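Local coordinates for sweet protein mabinlin-2 chain B (Capparis masaikai, PDB 2DS2), which serves as a heat-stable 2S seed storage albumin with sweetness-inducing activity, of which this chain is one of the two disulfide-linked mature pieces, at residues R19-R27 against I61-R70; L26-L34 against L48-P56. All coordinates share one frame; numbering follows the deposited sequence.

Interaction 1: residues R19-R27 against I61-R70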
ATOM      1  N   ARG B  19      14.278  -0.567   2.460  1.00 42.81           N
ATOM      2  CA  ARG B  19      13.952   0.303   1.336  1.00 45.80           C
ATOM      3  C   ARG B  19      13.692  -0.460   0.039  1.00 42.96           C
ATOM      4  O   ARG B  19      12.780  -0.115  -0.712  1.00 43.75           O
ATOM      5  CB  ARG B  19      15.058   1.349   1.139  1.00 45.38           C
ATOM      6  CG  ARG B  19      15.288   2.200   2.386  1.00 54.32           C
ATOM      7  CD  ARG B  19      16.298   3.323   2.177  1.00 60.02           C
ATOM      8  NE  ARG B  19      15.654   4.608   1.909  1.00 64.21           N
ATOM      9  CZ  ARG B  19      15.099   4.948   0.749  1.00 63.34           C
ATOM     10  NH1 ARG B  19      15.106   4.100  -0.271  1.00 64.52           N
ATOM     11  NH2 ARG B  19      14.529   6.138   0.612  1.00 64.13           N
ATOM     12  N   PRO B  20      14.490  -1.503  -0.252  1.00 43.17           N
ATOM     13  CA  PRO B  20      14.249  -2.250  -1.493  1.00 41.25           C
ATOM     14  C   PRO B  20      12.967  -3.081  -1.438  1.00 37.65           C
ATOM     15  O   PRO B  20      12.515  -3.604  -2.452  1.00 38.88           O
ATOM     16  CB  PRO B  20      15.507  -3.111  -1.632  1.00 42.95           C
ATOM     17  CG  PRO B  20      15.949  -3.307  -0.215  1.00 41.97           C
ATOM     18  CD  PRO B  20      15.745  -1.938   0.388  1.00 44.05           C
ATOM     19  N   CYS B  21      12.387  -3.202  -0.248  1.00 35.89           N
ATOM     20  CA  CYS B  21      11.151  -3.960  -0.081  1.00 29.51           C
ATOM     21  C   CYS B  21       9.924  -3.062  -0.028  1.00 28.94           C
ATOM     22  O   CYS B  21       8.797  -3.553   0.019  1.00 27.79           O
ATOM     23  CB  CYS B  21      11.184  -4.786   1.203  1.00 37.57           C
ATOM     24  SG  CYS B  21      12.136  -6.330   1.101  1.00 39.88           S
ATOM     25  N   VAL B  22      10.135  -1.751  -0.035  1.00 29.20           N
ATOM     26  CA  VAL B  22       9.016  -0.827   0.033  1.00 25.43           C
ATOM     27  C   VAL B  22       7.960  -1.072  -1.041  1.00 33.02           C
ATOM     28  O   VAL B  22       6.789  -1.270  -0.725  1.00 28.44           O
ATOM     29  CB  VAL B  22       9.497   0.644  -0.033  1.00 28.94           C
ATOM     30  CG1 VAL B  22       8.317   1.572  -0.234  1.00 28.94           C
ATOM     31  CG2 VAL B  22      10.220   1.008   1.254  1.00 30.61           C
ATOM     32  N   CYS B  23       8.350  -1.069  -2.311  1.00 31.85           N
ATOM     33  CA  CYS B  23       7.349  -1.292  -3.343  1.00 29.92           C
ATOM     34  C   CYS B  23       6.782  -2.704  -3.301  1.00 28.23           C
ATOM     35  O   CYS B  23       5.574  -2.888  -3.420  1.00 26.67           O
ATOM     36  CB  CYS B  23       7.908  -0.955  -4.724  1.00 37.25           C
ATOM     37  SG  CYS B  23       8.092   0.844  -4.968  1.00 37.53           S
ATOM     38  N   PRO B  24       7.639  -3.723  -3.124  1.00 31.93           N
ATOM     39  CA  PRO B  24       7.070  -5.070  -3.074  1.00 31.74           C
ATOM     40  C   PRO B  24       6.038  -5.278  -1.952  1.00 28.49           C
ATOM     41  O   PRO B  24       5.050  -5.985  -2.155  1.00 28.33           O
ATOM     42  CB  PRO B  24       8.299  -5.979  -2.947  1.00 42.67           C
ATOM     43  CG  PRO B  24       9.437  -5.059  -2.600  1.00 50.08           C
ATOM     44  CD  PRO B  24       9.101  -3.773  -3.284  1.00 36.67           C
ATOM     45  N   VAL B  25       6.239  -4.669  -0.786  1.00 23.39           N
ATOM     46  CA  VAL B  25       5.245  -4.847   0.277  1.00 27.37           C
ATOM     47  C   VAL B  25       3.985  -4.043  -0.022  1.00 28.03           C
ATOM     48  O   VAL B  25       2.888  -4.447   0.362  1.00 23.71           O
ATOM     49  CB  VAL B  25       5.771  -4.464   1.689  1.00 27.92           C
ATOM     50  CG1 VAL B  25       7.018  -5.277   2.015  1.00 28.10           C
ATOM     51  CG2 VAL B  25       6.027  -2.966   1.782  1.00 26.55           C
ATOM     52  N   LEU B  26       4.132  -2.910  -0.706  1.00 23.04           N
ATOM     53  CA  LEU B  26       2.965  -2.105  -1.056  1.00 22.50           C
ATOM     54  C   LEU B  26       2.153  -2.823  -2.127  1.00 22.89           C
ATOM     55  O   LEU B  26       0.924  -2.727  -2.162  1.00 22.45           O
ATOM     56  CB  LEU B  26       3.391  -0.710  -1.545  1.00 23.12           C
ATOM     57  CG  LEU B  26       3.751   0.256  -0.408  1.00 22.29           C
ATOM     58  CD1 LEU B  26       4.327   1.566  -0.965  1.00 23.22           C
ATOM     59  CD2 LEU B  26       2.496   0.544   0.397  1.00 23.47           C
ATOM     60  N   ARG B  27       2.837  -3.538  -3.013  1.00 20.04           N
ATOM     61  CA  ARG B  27       2.134  -4.290  -4.043  1.00 25.25           C
ATOM     62  C   ARG B  27       1.282  -5.348  -3.329  1.00 21.74           C
ATOM     63  O   ARG B  27       0.126  -5.576  -3.687  1.00 23.28           O
ATOM     64  CB  ARG B  27       3.134  -4.979  -4.969  1.00 33.36           C
ATOM     65  CG  ARG B  27       2.505  -5.722  -6.138  1.00 38.53           C
ATOM     66  CD  ARG B  27       1.857  -4.754  -7.112  1.00 52.78           C
ATOM     67  NE  ARG B  27       1.544  -5.389  -8.388  1.00 58.27           N
ATOM     68  CZ  ARG B  27       0.729  -6.429  -8.525  1.00 57.12           C
ATOM     69  NH1 ARG B  27       0.139  -6.957  -7.462  1.00 65.50           N
ATOM     70  NH2 ARG B  27       0.503  -6.941  -9.727  1.00 65.73           N
ATOM     71  N   ILE B  61       9.152   8.934   2.221  1.00 35.00           N
ATOM     72  CA  ILE B  61      10.262   7.998   2.316  1.00 35.89           C
ATOM     73  C   ILE B  61      11.327   8.593   1.394  1.00 38.84           C
ATOM     74  O   ILE B  61      11.098   8.747   0.195  1.00 38.31           O
ATOM     75  CB  ILE B  61       9.869   6.599   1.793  1.00 38.54           C
ATOM     76  CG1 ILE B  61       8.642   6.077   2.549  1.00 45.02           C
ATOM     77  CG2 ILE B  61      11.040   5.643   1.941  1.00 40.80           C
ATOM     78  CD1 ILE B  61       8.836   5.969   4.043  1.00 39.49           C
ATOM     79  N   PRO B  62      12.503   8.933   1.944  1.00 40.70           N
ATOM     80  CA  PRO B  62      13.634   9.522   1.224  1.00 48.63           C
ATOM     81  C   PRO B  62      13.712   9.377  -0.297  1.00 51.13           C
ATOM     82  O   PRO B  62      13.025  10.090  -1.029  1.00 60.38           O
ATOM     83  CB  PRO B  62      14.829   8.914   1.940  1.00 49.05           C
ATOM     84  CG  PRO B  62      14.383   8.989   3.357  1.00 45.29           C
ATOM     85  CD  PRO B  62      12.920   8.532   3.300  1.00 43.78           C
ATOM     86  N   ASN B  63      14.556   8.468  -0.773  1.00 50.87           N
ATOM     87  CA  ASN B  63      14.736   8.287  -2.211  1.00 48.61           C
ATOM     88  C   ASN B  63      13.879   7.214  -2.859  1.00 39.75           C
ATOM     89  O   ASN B  63      14.397   6.264  -3.432  1.00 45.41           O
ATOM     90  CB  ASN B  63      16.209   8.007  -2.513  1.00 55.59           C
ATOM     91  CG  ASN B  63      17.087   9.217  -2.282  1.00 59.59           C
ATOM     92  OD1 ASN B  63      17.003  10.203  -3.011  1.00 65.15           O
ATOM     93  ND2 ASN B  63      17.929   9.150  -1.258  1.00 64.35           N
ATOM     94  N   ILE B  64      12.564   7.374  -2.772  1.00 39.60           N
ATOM     95  CA  ILE B  64      11.638   6.426  -3.371  1.00 39.02           C
ATOM     96  C   ILE B  64      10.425   7.190  -3.869  1.00 39.47           C
ATOM     97  O   ILE B  64       9.753   7.874  -3.099  1.00 45.55           O
ATOM     98  CB  ILE B  64      11.157   5.361  -2.356  1.00 44.67           C
ATOM     99  CG1 ILE B  64      12.357   4.627  -1.760  1.00 47.27           C
ATOM    100  CG2 ILE B  64      10.235   4.357  -3.048  1.00 34.30           C
ATOM    101  CD1 ILE B  64      11.986   3.608  -0.705  1.00 52.70           C
ATOM    102  N   GLY B  65      10.152   7.077  -5.161  1.00 32.86           N
ATOM    103  CA  GLY B  65       9.004   7.760  -5.717  1.00 31.20           C
ATOM    104  C   GLY B  65       7.847   6.791  -5.837  1.00 38.50           C
ATOM    105  O   GLY B  65       7.860   5.716  -5.231  1.00 35.51           O
ATOM    106  N   ALA B  66       6.843   7.168  -6.617  1.00 38.47           N
ATOM    107  CA  ALA B  66       5.681   6.314  -6.815  1.00 35.41           C
ATOM    108  C   ALA B  66       6.111   4.975  -7.410  1.00 41.08           C
ATOM    109  O   ALA B  66       6.902   4.931  -8.357  1.00 37.15           O
ATOM    110  CB  ALA B  66       4.685   7.006  -7.737  1.00 43.18           C
ATOM    111  N   CYS B  67       5.601   3.883  -6.843  1.00 34.00           N
ATOM    112  CA  CYS B  67       5.927   2.547  -7.323  1.00 31.54           C
ATOM    113  C   CYS B  67       5.225   2.330  -8.654  1.00 38.30           C
ATOM    114  O   CYS B  67       4.017   2.512  -8.767  1.00 44.85           O
ATOM    115  CB  CYS B  67       5.459   1.482  -6.328  1.00 33.69           C
ATOM    116  SG  CYS B  67       6.221   1.576  -4.679  1.00 36.84           S
ATOM    117  N   PRO B  68       5.979   1.947  -9.687  1.00 38.23           N
ATOM    118  CA  PRO B  68       5.350   1.727 -10.988  1.00 42.78           C
ATOM    119  C   PRO B  68       4.775   0.329 -11.178  1.00 47.16           C
ATOM    120  O   PRO B  68       4.591  -0.107 -12.314  1.00 50.77           O
ATOM    121  CB  PRO B  68       6.486   2.016 -11.959  1.00 38.11           C
ATOM    122  CG  PRO B  68       7.664   1.454 -11.228  1.00 39.66           C
ATOM    123  CD  PRO B  68       7.448   1.960  -9.809  1.00 38.62           C
ATOM    124  N   PHE B  69       4.479  -0.377 -10.088  1.00 52.57           N
ATOM    125  CA  PHE B  69       3.944  -1.725 -10.234  1.00 50.91           C
ATOM    126  C   PHE B  69       2.574  -1.759 -10.893  1.00 58.92           C
ATOM    127  O   PHE B  69       1.728  -0.895 -10.661  1.00 51.32           O
ATOM    128  CB  PHE B  69       3.927  -2.486  -8.889  1.00 53.72           C
ATOM    129  CG  PHE B  69       3.225  -1.771  -7.760  1.00 36.72           C
ATOM    130  CD1 PHE B  69       1.884  -1.421  -7.849  1.00 44.31           C
ATOM    131  CD2 PHE B  69       3.903  -1.510  -6.573  1.00 39.06           C
ATOM    132  CE1 PHE B  69       1.226  -0.823  -6.770  1.00 46.62           C
ATOM    133  CE2 PHE B  69       3.258  -0.913  -5.492  1.00 31.07           C
ATOM    134  CZ  PHE B  69       1.919  -0.569  -5.591  1.00 40.36           C
ATOM    135  N   ARG B  70       2.385  -2.769 -11.738  1.00 62.68           N
ATOM    136  CA  ARG B  70       1.152  -2.972 -12.489  1.00 68.01           C
ATOM    137  C   ARG B  70      -0.033  -3.406 -11.629  1.00 70.53           C
ATOM    138  O   ARG B  70       0.137  -3.910 -10.520  1.00 71.30           O
ATOM    139  CB  ARG B  70       1.392  -4.004 -13.599  1.00 67.50           C
ATOM    140  CG  ARG B  70       2.386  -5.103 -13.225  1.00 72.47           C
ATOM    141  CD  ARG B  70       3.827  -4.607 -13.331  1.00 74.05           C
ATOM    142  NE  ARG B  70       4.789  -5.519 -12.716  1.00 73.49           N
ATOM    143  CZ  ARG B  70       4.875  -5.744 -11.408  1.00 72.88           C
ATOM    144  NH1 ARG B  70       4.055  -5.123 -10.571  1.00 76.65           N
ATOM    145  NH2 ARG B  70       5.784  -6.586 -10.935  1.00 73.56           N
TER
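C23 and C67 are joined by a disulfide, SG to SG 2.0 Å, whose torsion of -88° about the S-S bond turns the two CB-SG bonds nearly perpendicular to each other. One helical turn further on, F69 packs against R27: CD of R27 lies over one face of the ring, 3.7 Å from its centroid and 27° off the normal, a CH-pi contact. CG of F69 sits between backbone N and carbonyl carbon (chi1 54°), which turns the ring in against the helix, and CB of L26 meets its edge, 4.0 Å from F69 CE2. Cutting F69 back to an alanine is likely to leave the R27 CD methylene without the ring face it lies on, and to open a gap beside L26. At the other end, CD1 of I64 and CG2 of V22 meet tip to tip at 3.7 Å. R19 bends at chi3, bringing its guanidinium beside I64, with CG2 of I61 over one face and P62 CB near the plane at an edge. Outward from these pairs, I64 also touches P56 and F69 touches R53, while L26 reaches L14. The loop following helix 42-58 is therefore strapped along helix 22-36, with helix 6-14 also bordering that helix.

Interaction 2: residues L26-L34 against L48-P56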
ATOM      1  N   LEU B  26       4.132  -2.910  -0.706  1.00 23.04           N
ATOM      2  CA  LEU B  26       2.965  -2.105  -1.056  1.00 22.50           C
ATOM      3  C   LEU B  26       2.153  -2.823  -2.127  1.00 22.89           C
ATOM      4  O   LEU B  26       0.924  -2.727  -2.162  1.00 22.45           O
ATOM      5  CB  LEU B  26       3.391  -0.710  -1.545  1.00 23.12           C
ATOM      6  CG  LEU B  26       3.751   0.256  -0.408  1.00 22.29           C
ATOM      7  CD1 LEU B  26       4.327   1.566  -0.965  1.00 23.22           C
ATOM      8  CD2 LEU B  26       2.496   0.544   0.397  1.00 23.47           C
ATOM      9  N   ARG B  27       2.837  -3.538  -3.013  1.00 20.04           N
ATOM     10  CA  ARG B  27       2.134  -4.290  -4.043  1.00 25.25           C
ATOM     11  C   ARG B  27       1.282  -5.348  -3.329  1.00 21.74           C
ATOM     12  O   ARG B  27       0.126  -5.576  -3.687  1.00 23.28           O
ATOM     13  CB  ARG B  27       3.134  -4.979  -4.969  1.00 33.36           C
ATOM     14  CG  ARG B  27       2.505  -5.722  -6.138  1.00 38.53           C
ATOM     15  CD  ARG B  27       1.857  -4.754  -7.112  1.00 52.78           C
ATOM     16  NE  ARG B  27       1.544  -5.389  -8.388  1.00 58.27           N
ATOM     17  CZ  ARG B  27       0.729  -6.429  -8.525  1.00 57.12           C
ATOM     18  NH1 ARG B  27       0.139  -6.957  -7.462  1.00 65.50           N
ATOM     19  NH2 ARG B  27       0.503  -6.941  -9.727  1.00 65.73           N
ATOM     20  N   GLN B  28       1.865  -5.977  -2.311  1.00 22.40           N
ATOM     21  CA  GLN B  28       1.162  -7.011  -1.557  1.00 26.73           C
ATOM     22  C   GLN B  28       0.011  -6.433  -0.748  1.00 26.43           C
ATOM     23  O   GLN B  28      -1.024  -7.084  -0.576  1.00 24.22           O
ATOM     24  CB  GLN B  28       2.132  -7.753  -0.632  1.00 28.97           C
ATOM     25  CG  GLN B  28       3.188  -8.547  -1.388  1.00 39.38           C
ATOM     26  CD  GLN B  28       2.589  -9.643  -2.254  1.00 47.76           C
ATOM     27  OE1 GLN B  28       3.177 -10.047  -3.260  1.00 55.91           O
ATOM     28  NE2 GLN B  28       1.420 -10.140  -1.861  1.00 43.41           N
ATOM     29  N   ALA B  29       0.185  -5.216  -0.246  1.00 22.03           N
ATOM     30  CA  ALA B  29      -0.883  -4.579   0.521  1.00 18.35           C
ATOM     31  C   ALA B  29      -2.033  -4.296  -0.433  1.00 23.49           C
ATOM     32  O   ALA B  29      -3.199  -4.478  -0.102  1.00 20.33           O
ATOM     33  CB  ALA B  29      -0.388  -3.286   1.157  1.00 19.08           C
ATOM     34  N   ALA B  30      -1.702  -3.850  -1.640  1.00 19.14           N
ATOM     35  CA  ALA B  30      -2.732  -3.563  -2.624  1.00 19.46           C
ATOM     36  C   ALA B  30      -3.479  -4.828  -3.014  1.00 19.87           C
ATOM     37  O   ALA B  30      -4.696  -4.826  -3.124  1.00 21.11           O
ATOM     38  CB  ALA B  30      -2.105  -2.921  -3.860  1.00 23.68           C
ATOM     39  N   GLN B  31      -2.747  -5.912  -3.232  1.00 22.38           N
ATOM     40  CA  GLN B  31      -3.392  -7.160  -3.612  1.00 21.14           C
ATOM     41  C   GLN B  31      -4.308  -7.651  -2.496  1.00 23.61           C
ATOM     42  O   GLN B  31      -5.354  -8.242  -2.764  1.00 22.73           O
ATOM     43  CB  GLN B  31      -2.346  -8.224  -3.932  1.00 24.40           C
ATOM     44  CG  GLN B  31      -1.639  -7.994  -5.255  1.00 32.67           C
ATOM     45  CD  GLN B  31      -2.612  -7.888  -6.421  1.00 40.23           C
ATOM     46  OE1 GLN B  31      -3.528  -8.699  -6.558  1.00 42.01           O
ATOM     47  NE2 GLN B  31      -2.409  -6.887  -7.275  1.00 49.33           N
ATOM     48  N   GLN B  32      -3.911  -7.404  -1.250  1.00 21.26           N
ATOM     49  CA  GLN B  32      -4.718  -7.826  -0.105  1.00 21.78           C
ATOM     50  C   GLN B  32      -6.034  -7.076  -0.064  1.00 27.19           C
ATOM     51  O   GLN B  32      -7.067  -7.652   0.276  1.00 24.98           O
ATOM     52  CB  GLN B  32      -3.960  -7.620   1.212  1.00 20.66           C
ATOM     53  CG  GLN B  32      -2.916  -8.690   1.472  1.00 27.06           C
ATOM     54  CD  GLN B  32      -3.537 -10.074   1.590  1.00 37.52           C
ATOM     55  OE1 GLN B  32      -4.347 -10.328   2.482  1.00 35.63           O
ATOM     56  NE2 GLN B  32      -3.167 -10.970   0.684  1.00 36.94           N
ATOM     57  N   VAL B  33      -6.004  -5.793  -0.411  1.00 22.29           N
ATOM     58  CA  VAL B  33      -7.238  -5.016  -0.410  1.00 22.39           C
ATOM     59  C   VAL B  33      -8.111  -5.488  -1.565  1.00 21.79           C
ATOM     60  O   VAL B  33      -9.320  -5.652  -1.416  1.00 24.27           O
ATOM     61  CB  VAL B  33      -6.968  -3.507  -0.563  1.00 19.33           C
ATOM     62  CG1 VAL B  33      -8.305  -2.751  -0.629  1.00 25.42           C
ATOM     63  CG2 VAL B  33      -6.131  -3.012   0.603  1.00 18.86           C
ATOM     64  N   LEU B  34      -7.496  -5.725  -2.719  1.00 20.15           N
ATOM     65  CA  LEU B  34      -8.235  -6.194  -3.891  1.00 20.21           C
ATOM     66  C   LEU B  34      -8.928  -7.518  -3.580  1.00 22.81           C
ATOM     67  O   LEU B  34     -10.097  -7.713  -3.907  1.00 23.28           O
ATOM     68  CB  LEU B  34      -7.280  -6.388  -5.086  1.00 22.52           C
ATOM     69  CG  LEU B  34      -7.848  -6.863  -6.434  1.00 30.24           C
ATOM     70  CD1 LEU B  34      -8.215  -8.334  -6.394  1.00 40.49           C
ATOM     71  CD2 LEU B  34      -9.054  -6.010  -6.797  1.00 34.99           C
ATOM     72  N   LEU B  48      -7.310   2.199  -6.146  1.00 27.87           N
ATOM     73  CA  LEU B  48      -6.692   1.332  -5.146  1.00 23.78           C
ATOM     74  C   LEU B  48      -5.183   1.299  -5.393  1.00 19.76           C
ATOM     75  O   LEU B  48      -4.384   1.619  -4.510  1.00 22.87           O
ATOM     76  CB  LEU B  48      -7.277  -0.079  -5.263  1.00 26.73           C
ATOM     77  CG  LEU B  48      -6.809  -1.184  -4.309  1.00 28.33           C
ATOM     78  CD1 LEU B  48      -7.741  -2.373  -4.459  1.00 30.80           C
ATOM     79  CD2 LEU B  48      -5.386  -1.612  -4.629  1.00 28.60           C
ATOM     80  N   PHE B  49      -4.798   0.922  -6.606  1.00 23.88           N
ATOM     81  CA  PHE B  49      -3.382   0.841  -6.945  1.00 26.29           C
ATOM     82  C   PHE B  49      -2.668   2.189  -6.969  1.00 29.14           C
ATOM     83  O   PHE B  49      -1.476   2.265  -6.656  1.00 30.73           O
ATOM     84  CB  PHE B  49      -3.217   0.094  -8.266  1.00 27.38           C
ATOM     85  CG  PHE B  49      -3.375  -1.390  -8.125  1.00 32.45           C
ATOM     86  CD1 PHE B  49      -2.303  -2.174  -7.713  1.00 30.11           C
ATOM     87  CD2 PHE B  49      -4.610  -1.997  -8.333  1.00 39.70           C
ATOM     88  CE1 PHE B  49      -2.456  -3.543  -7.507  1.00 32.35           C
ATOM     89  CE2 PHE B  49      -4.774  -3.365  -8.128  1.00 40.14           C
ATOM     90  CZ  PHE B  49      -3.694  -4.138  -7.715  1.00 33.17           C
ATOM     91  N   ASP B  50      -3.381   3.250  -7.338  1.00 30.22           N
ATOM     92  CA  ASP B  50      -2.774   4.580  -7.333  1.00 31.05           C
ATOM     93  C   ASP B  50      -2.394   4.918  -5.899  1.00 28.20           C
ATOM     94  O   ASP B  50      -1.305   5.429  -5.640  1.00 30.64           O
ATOM     95  CB  ASP B  50      -3.753   5.636  -7.851  1.00 31.11           C
ATOM     96  CG  ASP B  50      -3.734   5.756  -9.353  1.00 36.91           C
ATOM     97  OD1 ASP B  50      -4.571   6.507  -9.898  1.00 39.80           O
ATOM     98  OD2 ASP B  50      -2.878   5.103  -9.987  1.00 37.56           O
ATOM     99  N   ALA B  51      -3.305   4.631  -4.974  1.00 28.81           N
ATOM    100  CA  ALA B  51      -3.078   4.901  -3.560  1.00 30.02           C
ATOM    101  C   ALA B  51      -1.840   4.157  -3.063  1.00 31.21           C
ATOM    102  O   ALA B  51      -0.981   4.740  -2.402  1.00 29.24           O
ATOM    103  CB  ALA B  51      -4.310   4.493  -2.742  1.00 26.41           C
ATOM    104  N   ALA B  52      -1.754   2.871  -3.389  1.00 24.66           N
ATOM    105  CA  ALA B  52      -0.620   2.054  -2.966  1.00 26.44           C
ATOM    106  C   ALA B  52       0.681   2.569  -3.565  1.00 28.51           C
ATOM    107  O   ALA B  52       1.661   2.771  -2.852  1.00 34.05           O
ATOM    108  CB  ALA B  52      -0.838   0.592  -3.369  1.00 26.68           C
ATOM    109  N   ARG B  53       0.675   2.787  -4.876  1.00 30.85           N
ATOM    110  CA  ARG B  53       1.853   3.270  -5.591  1.00 30.95           C
ATOM    111  C   ARG B  53       2.431   4.580  -5.055  1.00 31.43           C
ATOM    112  O   ARG B  53       3.654   4.746  -5.015  1.00 34.42           O
ATOM    113  CB  ARG B  53       1.531   3.437  -7.083  1.00 31.78           C
ATOM    114  CG  ARG B  53       1.405   2.123  -7.830  1.00 43.81           C
ATOM    115  CD  ARG B  53       1.087   2.304  -9.309  1.00 41.77           C
ATOM    116  NE  ARG B  53      -0.328   2.582  -9.538  1.00 46.05           N
ATOM    117  CZ  ARG B  53      -0.924   2.470 -10.720  1.00 51.79           C
ATOM    118  NH1 ARG B  53      -2.217   2.739 -10.844  1.00 48.04           N
ATOM    119  NH2 ARG B  53      -0.226   2.082 -11.780  1.00 56.05           N
ATOM    120  N   ASN B  54       1.554   5.495  -4.644  1.00 34.12           N
ATOM    121  CA  ASN B  54       1.966   6.806  -4.136  1.00 33.71           C
ATOM    122  C   ASN B  54       2.402   6.863  -2.682  1.00 31.46           C
ATOM    123  O   ASN B  54       2.964   7.862  -2.248  1.00 31.58           O
ATOM    124  CB  ASN B  54       0.842   7.834  -4.306  1.00 33.43           C
ATOM    125  CG  ASN B  54       0.618   8.228  -5.749  1.00 46.44           C
ATOM    126  OD1 ASN B  54       1.568   8.455  -6.499  1.00 48.01           O
ATOM    127  ND2 ASN B  54      -0.648   8.332  -6.142  1.00 48.59           N
ATOM    128  N   LEU B  55       2.141   5.811  -1.916  1.00 29.32           N
ATOM    129  CA  LEU B  55       2.502   5.850  -0.512  1.00 26.08           C
ATOM    130  C   LEU B  55       3.954   6.206  -0.187  1.00 21.85           C
ATOM    131  O   LEU B  55       4.211   6.876   0.808  1.00 27.53           O
ATOM    132  CB  LEU B  55       2.099   4.538   0.167  1.00 22.00           C
ATOM    133  CG  LEU B  55       0.651   4.605   0.671  1.00 25.15           C
ATOM    134  CD1 LEU B  55       0.136   3.220   0.988  1.00 27.79           C
ATOM    135  CD2 LEU B  55       0.594   5.500   1.890  1.00 27.61           C
ATOM    136  N   PRO B  56       4.923   5.779  -1.019  1.00 25.33           N
ATOM    137  CA  PRO B  56       6.296   6.150  -0.662  1.00 29.76           C
ATOM    138  C   PRO B  56       6.464   7.669  -0.583  1.00 30.74           C
ATOM    139  O   PRO B  56       7.178   8.180   0.282  1.00 30.94           O
ATOM    140  CB  PRO B  56       7.121   5.526  -1.781  1.00 31.72           C
ATOM    141  CG  PRO B  56       6.313   4.314  -2.142  1.00 26.73           C
ATOM    142  CD  PRO B  56       4.916   4.879  -2.184  1.00 26.64           C
TER
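A30 and A52 meet through their CB methyls, 3.8 Å apart, where helices 22-36 and 42-58 run alongside each other. The axes of segments 26-34 and 48-56 approach to 9.1 Å, with N-to-C directions 156° apart, a spacing that two side chains this short allow. The larger side chains fill in around this pair. L48 holds CG anti to its backbone N (chi1 -179°), reaching across so that CD2 lies 3.6 Å from A30 CB, while CD1 passes CG1 of V33 at 3.9 Å, the two side chains sliding by each other in opposite directions. The CA-CB bond of F49 points to the flank of the contact, yet its ring comes over to the facing helix: CE1 stands 3.7 Å from A30 CB, and the rim faces the amide of Q31, whose plane is turned 40° from that of the ring. The same CE1 lies over a face of the R27 guanidinium, offset toward its rim, so the ends of R27 and Q31 gather at the same edge of the phenylalanine ring. Toward the other end of the contact, L26 divides its two methyls: CD1 points at the proline ring, 3.6 Å from P56 CD, and CD2 crosses to L55 CD1, also at 3.6 Å. No hydrogen bond links the two segments; the salt bridge of R53 NH1 with D50 OD2 (2.6 Å) stays within one helix. L55 and L26 both touch L14 of helix 6-14, which extends the apolar core. This near-antiparallel helical hairpin, buried against a third helix, belongs to the all-helical, disulfide-braced fold of the 2S albumins and the wider prolamin clan.

In the fold
Both contacts use helix 22-36 and share L26 and R27, but they take different partners. Interaction 2 is the core one, its centre about 3 Å from the centre of the chain, and it rests on apolar helix-to-helix packing. Interaction 1, centred about 8 Å out and only partly buried, fastens an irregular tail by a covalent bond, a CH-pi contact and arginine packing. The two are stitched together through helix 42-58: C67 N lies 2.8 Å from R53 O and I61 N 2.9 Å from P56 O, both probable hydrogen bonds. The tail thus returns over the hairpin that interaction 2 forms and is held to both of its helices.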